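Local atomic coordinates of ABC transporter substrate-binding protein (Bradyrhizobium japonicum, PDB entry 4I1D), a protein that probably serves as the periplasmic substrate-binding component of an ABC transporter, possibly for polyamines, and is found here with D-malate bound. Residues Asp165-Phe170 against Glu315-Ser320; Ile227-Ser232 against Met301-Trp306. All coordinates share one frame; numbering follows the deposited sequence.

Contact 1: residues Asp165-Phe170 against Glu315-Ser320; sequences DVDRAF and EKRWAS. With ACT (acetate ion), chain S; SO4 (sulfate ion), chain G.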
loop_
_atom_site.group_PDB
_atom_site.type_symbol
_atom_site.label_atom_id
_atom_site.label_comp_id
_atom_site.label_asym_id
_atom_site.label_seq_id
_atom_site.Cartn_x
_atom_site.Cartn_y
_atom_site.Cartn_z
ATOM N N ASP A 165 -13.219 12.686 -33.338
ATOM C CA ASP A 165 -13.385 11.239 -33.309
ATOM C C ASP A 165 -12.289 10.679 -32.402
ATOM O O ASP A 165 -11.160 10.430 -32.847
ATOM C CB ASP A 165 -13.262 10.656 -34.713
ATOM C CG ASP A 165 -13.523 9.152 -34.759
ATOM O OD1 ASP A 165 -13.488 8.496 -33.692
ATOM O OD2 ASP A 165 -13.756 8.630 -35.876
ATOM N N VAL A 166 -12.632 10.491 -31.128
ATOM C CA VAL A 166 -11.640 10.165 -30.103
ATOM C C VAL A 166 -11.039 8.763 -30.239
ATOM O O VAL A 166 -9.819 8.607 -30.125
ATOM C CB VAL A 166 -12.168 10.428 -28.671
ATOM C CG1 VAL A 166 -11.051 10.232 -27.652
ATOM C CG2 VAL A 166 -12.693 11.850 -28.572
ATOM N N ASP A 167 -11.872 7.755 -30.496
ATOM C CA ASP A 167 -11.358 6.405 -30.763
ATOM C C ASP A 167 -10.313 6.444 -31.875
ATOM O O ASP A 167 -9.230 5.890 -31.745
ATOM C CB ASP A 167 -12.477 5.439 -31.174
ATOM C CG ASP A 167 -13.458 5.161 -30.050
ATOM O OD1 ASP A 167 -13.253 5.671 -28.926
ATOM O OD2 ASP A 167 -14.440 4.422 -30.290
ATOM N N ARG A 168 -10.665 7.100 -32.974
ATOM C CA ARG A 168 -9.782 7.233 -34.121
ATOM C C ARG A 168 -8.463 7.925 -33.740
ATOM O O ARG A 168 -7.385 7.532 -34.182
ATOM C CB ARG A 168 -10.502 8.012 -35.216
ATOM C CG ARG A 168 -9.738 8.150 -36.504
ATOM C CD ARG A 168 -10.540 8.941 -37.518
ATOM N NE ARG A 168 -9.827 9.048 -38.785
ATOM C CZ ARG A 168 -10.302 9.681 -39.850
ATOM N NH1 ARG A 168 -11.492 10.265 -39.792
ATOM N NH2 ARG A 168 -9.589 9.729 -40.968
ATOM N N ALA A 169 -8.538 8.946 -32.905
ATOM C CA ALA A 169 -7.309 9.622 -32.510
ATOM C C ALA A 169 -6.404 8.703 -31.675
ATOM O O ALA A 169 -5.188 8.672 -31.886
ATOM C CB ALA A 169 -7.624 10.871 -31.766
ATOM N N PHE A 170 -6.993 7.963 -30.731
ATOM C CA PHE A 170 -6.222 7.055 -29.878
ATOM C C PHE A 170 -5.624 5.891 -30.670
ATOM O O PHE A 170 -4.502 5.458 -30.404
ATOM C CB PHE A 170 -7.048 6.543 -28.686
ATOM C CG PHE A 170 -7.110 7.523 -27.528
ATOM C CD1 PHE A 170 -8.320 8.077 -27.121
ATOM C CD2 PHE A 170 -5.953 7.893 -26.852
ATOM C CE1 PHE A 170 -8.376 8.984 -26.051
ATOM C CE2 PHE A 170 -5.997 8.802 -25.788
ATOM C CZ PHE A 170 -7.212 9.348 -25.389
ATOM N N GLU A 315 -10.365 13.509 -21.984
ATOM C CA GLU A 315 -9.283 13.766 -21.032
ATOM C C GLU A 315 -9.094 12.598 -20.077
ATOM O O GLU A 315 -7.965 12.178 -19.838
ATOM C CB GLU A 315 -9.508 15.065 -20.244
ATOM C CG GLU A 315 -9.388 16.317 -21.090
ATOM C CD GLU A 315 -9.453 17.603 -20.271
ATOM O OE1 GLU A 315 -8.485 17.886 -19.530
ATOM O OE2 GLU A 315 -10.467 18.333 -20.370
ATOM N N LYS A 316 -10.198 12.072 -19.546
ATOM C CA LYS A 316 -10.130 10.950 -18.613
ATOM C C LYS A 316 -9.508 9.704 -19.241
ATOM O O LYS A 316 -8.949 8.863 -18.539
ATOM C CB LYS A 316 -11.512 10.624 -18.013
ATOM C CG LYS A 316 -12.091 11.763 -17.178
ATOM C CD LYS A 316 -12.956 11.272 -16.012
ATOM C CE LYS A 316 -13.384 12.454 -15.122
ATOM N NZ LYS A 316 -14.040 12.056 -13.828
ATOM N N ARG A 317 -9.606 9.576 -20.560
ATOM C CA ARG A 317 -9.059 8.396 -21.229
ATOM C C ARG A 317 -7.544 8.462 -21.362
ATOM O O ARG A 317 -6.899 7.431 -21.508
ATOM C CB ARG A 317 -9.699 8.173 -22.607
ATOM C CG ARG A 317 -11.127 7.640 -22.529
ATOM C CD ARG A 317 -11.844 7.731 -23.853
ATOM N NE ARG A 317 -11.222 6.881 -24.859
ATOM C CZ ARG A 317 -11.755 6.627 -26.049
ATOM N NH1 ARG A 317 -12.929 7.161 -26.376
ATOM N NH2 ARG A 317 -11.116 5.834 -26.905
ATOM N N TRP A 318 -6.986 9.672 -21.308
ATOM C CA TRP A 318 -5.552 9.845 -21.509
ATOM C C TRP A 318 -4.805 9.077 -20.448
ATOM O O TRP A 318 -3.829 8.391 -20.737
ATOM C CB TRP A 318 -5.138 11.318 -21.434
ATOM C CG TRP A 318 -3.728 11.522 -21.892
ATOM C CD1 TRP A 318 -2.628 11.740 -21.110
ATOM C CD2 TRP A 318 -3.262 11.486 -23.243
ATOM N NE1 TRP A 318 -1.506 11.860 -21.896
ATOM C CE2 TRP A 318 -1.866 11.708 -23.210
ATOM C CE3 TRP A 318 -3.886 11.299 -24.481
ATOM C CZ2 TRP A 318 -1.084 11.740 -24.371
ATOM C CZ3 TRP A 318 -3.112 11.333 -25.635
ATOM C CH2 TRP A 318 -1.725 11.553 -25.571
ATOM N N ALA A 319 -5.282 9.201 -19.216
ATOM C CA ALA A 319 -4.618 8.609 -18.069
ATOM C C ALA A 319 -4.337 7.137 -18.311
ATOM O O ALA A 319 -3.229 6.668 -18.072
ATOM C CB ALA A 319 -5.452 8.808 -16.802
ATOM N N SER A 320 -5.335 6.412 -18.804
ATOM C CA SER A 320 -5.176 4.978 -19.030
ATOM C C SER A 320 -4.439 4.684 -20.335
ATOM O O SER A 320 -3.830 3.621 -20.496
ATOM C CB SER A 320 -6.533 4.270 -19.000
ATOM O OG SER A 320 -7.325 4.634 -20.116
HETATM C C ACT S . -8.273 4.575 -24.648
HETATM O O ACT S . -9.128 5.027 -23.847
HETATM O OXT ACT S . -8.579 4.582 -25.869
HETATM C CH3 ACT S . -6.950 4.046 -24.169
HETATM S S SO4 G . -11.831 11.151 -43.552
HETATM O O1 SO4 G . -10.526 11.752 -43.824
HETATM O O2 SO4 G . -12.363 11.682 -42.299
HETATM O O3 SO4 G . -12.756 11.463 -44.637
HETATM O O4 SO4 G . -11.697 9.698 -43.453
#
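V166 opens the contact from the first turn of helix 166-176: its CG1 sits over one face of the R317 guanidinium, 3.8 Å from NH1. That methyl lies anti to the backbone N (chi1 -173°), which points it at helix 309-321. One residue on, D167 starts away from the partner helix, yet its carboxylate swings back to it. OD1 alone is gripped end-on by R317, accepting from NH1 at 3.0 Å and from NH2 at 2.9 Å; it lies close to the guanidinium plane, while the carboxylate plane is turned 61° from it. Replacing D167 by an alanine removes OD1, and R317 NH1 and NH2 would probably lose their protein carboxylate, leaving the guanidinium freer to turn. R168 departs on an extended chain to D154 and a sulfate ion. F170 then reaches across with its ring. CD1 lies over a face of the R317 guanidinium, 3.6 Å from NH2, with the two planes only 25° apart, and CE2 meets W318 CE3 at 3.5 Å, rim to rim. F321 meets both aromatic rings, and the indole NE1 of W318 is hydrogen-bonded to N141. An acetate ion, probably from the crystallisation liquor, accepts from R317 NE (3.0 Å to O) and NH2 (3.0 Å to OXT). The chemistry is thus layered: buried aromatic rings join the two helices, while on the more exposed side R317 is held in its own plane by D167 and, in this crystal, by an acetate, so its rotation is probably fixed by these partners and the apolar groups over its face.

Contact 2: residues Ile227-Ser232 against Met301-Trp306; sequences ILQSTS and MSYAWW. With SO4 (sulfate ion), chain H.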
loop_
_atom_site.group_PDB
_atom_site.type_symbol
_atom_site.label_atom_id
_atom_site.label_comp_id
_atom_site.label_asym_id
_atom_site.label_seq_id
_atom_site.Cartn_x
_atom_site.Cartn_y
_atom_site.Cartn_z
ATOM N N ILE A 227 -1.862 23.705 -34.361
ATOM C CA ILE A 227 -3.085 23.870 -33.589
ATOM C C ILE A 227 -3.100 25.263 -32.934
ATOM O O ILE A 227 -2.297 25.562 -32.039
ATOM C CB ILE A 227 -3.248 22.771 -32.524
ATOM C CG1 ILE A 227 -3.284 21.386 -33.173
ATOM C CG2 ILE A 227 -4.515 23.007 -31.726
ATOM C CD1 ILE A 227 -1.924 20.858 -33.536
ATOM N N LEU A 228 -4.008 26.114 -33.406
ATOM C CA LEU A 228 -4.074 27.505 -32.962
ATOM C C LEU A 228 -4.914 27.620 -31.693
ATOM O O LEU A 228 -6.087 27.228 -31.670
ATOM C CB LEU A 228 -4.652 28.393 -34.062
ATOM C CG LEU A 228 -4.778 29.875 -33.715
ATOM C CD1 LEU A 228 -3.442 30.448 -33.202
ATOM C CD2 LEU A 228 -5.268 30.628 -34.928
ATOM N N GLN A 229 -4.305 28.155 -30.644
ATOM C CA GLN A 229 -4.933 28.197 -29.332
ATOM C C GLN A 229 -4.822 29.588 -28.727
ATOM O O GLN A 229 -4.185 30.467 -29.307
ATOM C CB GLN A 229 -4.261 27.178 -28.418
ATOM C CG GLN A 229 -4.372 25.748 -28.937
ATOM C CD GLN A 229 -3.278 24.851 -28.375
ATOM O OE1 GLN A 229 -2.354 24.440 -29.092
ATOM N NE2 GLN A 229 -3.371 24.556 -27.090
ATOM N N SER A 230 -5.431 29.784 -27.558
ATOM C CA SER A 230 -5.392 31.087 -26.904
ATOM C C SER A 230 -5.564 30.991 -25.395
ATOM O O SER A 230 -6.187 30.056 -24.883
ATOM C CB SER A 230 -6.512 31.975 -27.456
ATOM O OG SER A 230 -7.775 31.511 -27.002
ATOM N N THR A 231 -5.030 31.977 -24.681
ATOM C CA THR A 231 -5.437 32.191 -23.293
ATOM C C THR A 231 -6.377 33.394 -23.224
ATOM O O THR A 231 -6.430 34.223 -24.151
ATOM C CB THR A 231 -4.239 32.410 -22.342
ATOM O OG1 THR A 231 -3.441 33.496 -22.822
ATOM C CG2 THR A 231 -3.377 31.136 -22.245
ATOM N N SER A 232 -7.129 33.469 -22.131
ATOM C CA SER A 232 -8.054 34.568 -21.891
ATOM C C SER A 232 -7.919 35.079 -20.449
ATOM O O SER A 232 -7.458 34.355 -19.559
ATOM C CB SER A 232 -9.508 34.121 -22.143
ATOM O OG SER A 232 -9.699 33.724 -23.490
HETATM N N MSE A 301 -8.422 25.489 -32.354
HETATM C CA MSE A 301 -8.931 24.690 -31.241
HETATM C C MSE A 301 -10.334 25.120 -30.816
HETATM O O MSE A 301 -10.596 26.309 -30.621
HETATM C CB MSE A 301 -7.993 24.744 -30.037
HETATM C CG MSE A 301 -8.586 24.052 -28.804
HETATM SE SE MSE A 301 -7.224 23.496 -27.522
HETATM C CE MSE A 301 -6.188 22.378 -28.738
ATOM N N SER A 302 -11.231 24.145 -30.683
ATOM C CA SER A 302 -12.578 24.381 -30.157
ATOM C C SER A 302 -12.626 24.168 -28.644
ATOM O O SER A 302 -12.684 23.030 -28.159
ATOM C CB SER A 302 -13.596 23.450 -30.843
ATOM O OG SER A 302 -14.892 23.597 -30.284
ATOM N N TYR A 303 -12.593 25.268 -27.902
ATOM C CA TYR A 303 -12.739 25.231 -26.452
ATOM C C TYR A 303 -14.131 24.796 -26.010
ATOM O O TYR A 303 -14.286 24.222 -24.939
ATOM C CB TYR A 303 -12.332 26.582 -25.840
ATOM C CG TYR A 303 -10.864 26.802 -26.060
ATOM C CD1 TYR A 303 -9.928 25.998 -25.414
ATOM C CD2 TYR A 303 -10.408 27.751 -26.965
ATOM C CE1 TYR A 303 -8.574 26.163 -25.630
ATOM C CE2 TYR A 303 -9.061 27.922 -27.193
ATOM C CZ TYR A 303 -8.143 27.129 -26.523
ATOM O OH TYR A 303 -6.788 27.300 -26.745
ATOM N N ALA A 304 -15.134 25.051 -26.843
ATOM C CA ALA A 304 -16.470 24.538 -26.582
ATOM C C ALA A 304 -16.454 23.007 -26.580
ATOM O O ALA A 304 -17.097 22.380 -25.748
ATOM C CB ALA A 304 -17.470 25.065 -27.612
ATOM N N TRP A 305 -15.717 22.400 -27.502
ATOM C CA TRP A 305 -15.641 20.936 -27.509
ATOM C C TRP A 305 -14.862 20.413 -26.299
ATOM O O TRP A 305 -15.348 19.524 -25.592
ATOM C CB TRP A 305 -15.054 20.365 -28.808
ATOM C CG TRP A 305 -15.114 18.836 -28.821
ATOM C CD1 TRP A 305 -16.153 18.054 -29.257
ATOM C CD2 TRP A 305 -14.107 17.927 -28.342
ATOM N NE1 TRP A 305 -15.849 16.720 -29.087
ATOM C CE2 TRP A 305 -14.599 16.617 -28.529
ATOM C CE3 TRP A 305 -12.838 18.096 -27.780
ATOM C CZ2 TRP A 305 -13.869 15.487 -28.171
ATOM C CZ3 TRP A 305 -12.109 16.965 -27.429
ATOM C CH2 TRP A 305 -12.628 15.680 -27.628
ATOM N N TRP A 306 -13.677 20.978 -26.048
ATOM C CA TRP A 306 -12.832 20.512 -24.947
ATOM C C TRP A 306 -13.454 20.662 -23.558
ATOM O O TRP A 306 -13.166 19.871 -22.656
ATOM C CB TRP A 306 -11.448 21.171 -24.982
ATOM C CG TRP A 306 -10.540 20.464 -25.908
ATOM C CD1 TRP A 306 -10.104 20.902 -27.117
ATOM C CD2 TRP A 306 -9.989 19.157 -25.724
ATOM N NE1 TRP A 306 -9.295 19.949 -27.700
ATOM C CE2 TRP A 306 -9.212 18.867 -26.862
ATOM C CE3 TRP A 306 -10.074 18.203 -24.704
ATOM C CZ2 TRP A 306 -8.511 17.669 -27.006
ATOM C CZ3 TRP A 306 -9.381 17.005 -24.854
ATOM C CH2 TRP A 306 -8.612 16.753 -25.993
HETATM S S SO4 H . -14.923 27.545 -29.445
HETATM O O1 SO4 H . -13.579 28.008 -29.790
HETATM O O2 SO4 H . -15.523 28.496 -28.510
HETATM O O3 SO4 H . -15.743 27.414 -30.650
HETATM O O4 SO4 H . -14.840 26.230 -28.816
#
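M301, a selenomethionine, shows how a single residue can fasten a chain crossing to a strand by backbone and side chain together. Its N donates to L228 O at 3.0 Å, continuing the parallel pairing of strands 219-235 and 299-300. From there CB lies 3.5 Å from L228 O, CG rests over one face of the Y303 ring, toward its rim, and the chain passes across Q229, with SE 3.9 Å from Q229 CG. A bend at chi3 of M301 (-57°) then turns the terminal CE onto I227 CG2, a tight 3.5 Å; I144 and E148 also adjoin the selenomethionine. Y303 supplies the second fastening. Its OH accepts from S230 N at 2.9 Å, in a nearly straight bond (164°), and Q229 CB abuts it near the ring plane. The S230 hydroxyl looks elsewhere, to T64. S302 caps the short helix that follows, its OG accepting from W305 N. Such a chain, paired with a central strand before turning into a helix, fits the periplasmic binding protein fold, in which strands and crossing segments link the two lobes around the ligand cleft.

The two contacts, their centres about 18 Å apart, are successive steps of one C-terminal path: residues 301-306 leave the buried strand 227-232, and helix 309-321 follows to meet helix 166-176. They also touch directly. V166 CG2 packs 3.8 Å from W305 CZ2, and E315 CG lies 3.8 Å from W306 CZ3, so each segment of contact 1 rests on a tryptophan of contact 2. The centre of contact 2 sits deep, about 8 Å from that of the chain, whereas contact 1 is peripheral at about 21 Å. None of the malate pocket residues belongs to either contact; the side chain of Q229 is about 12 Å from that of R208, which binds malate, and that of W318 about 13 Å from the bound D-malate.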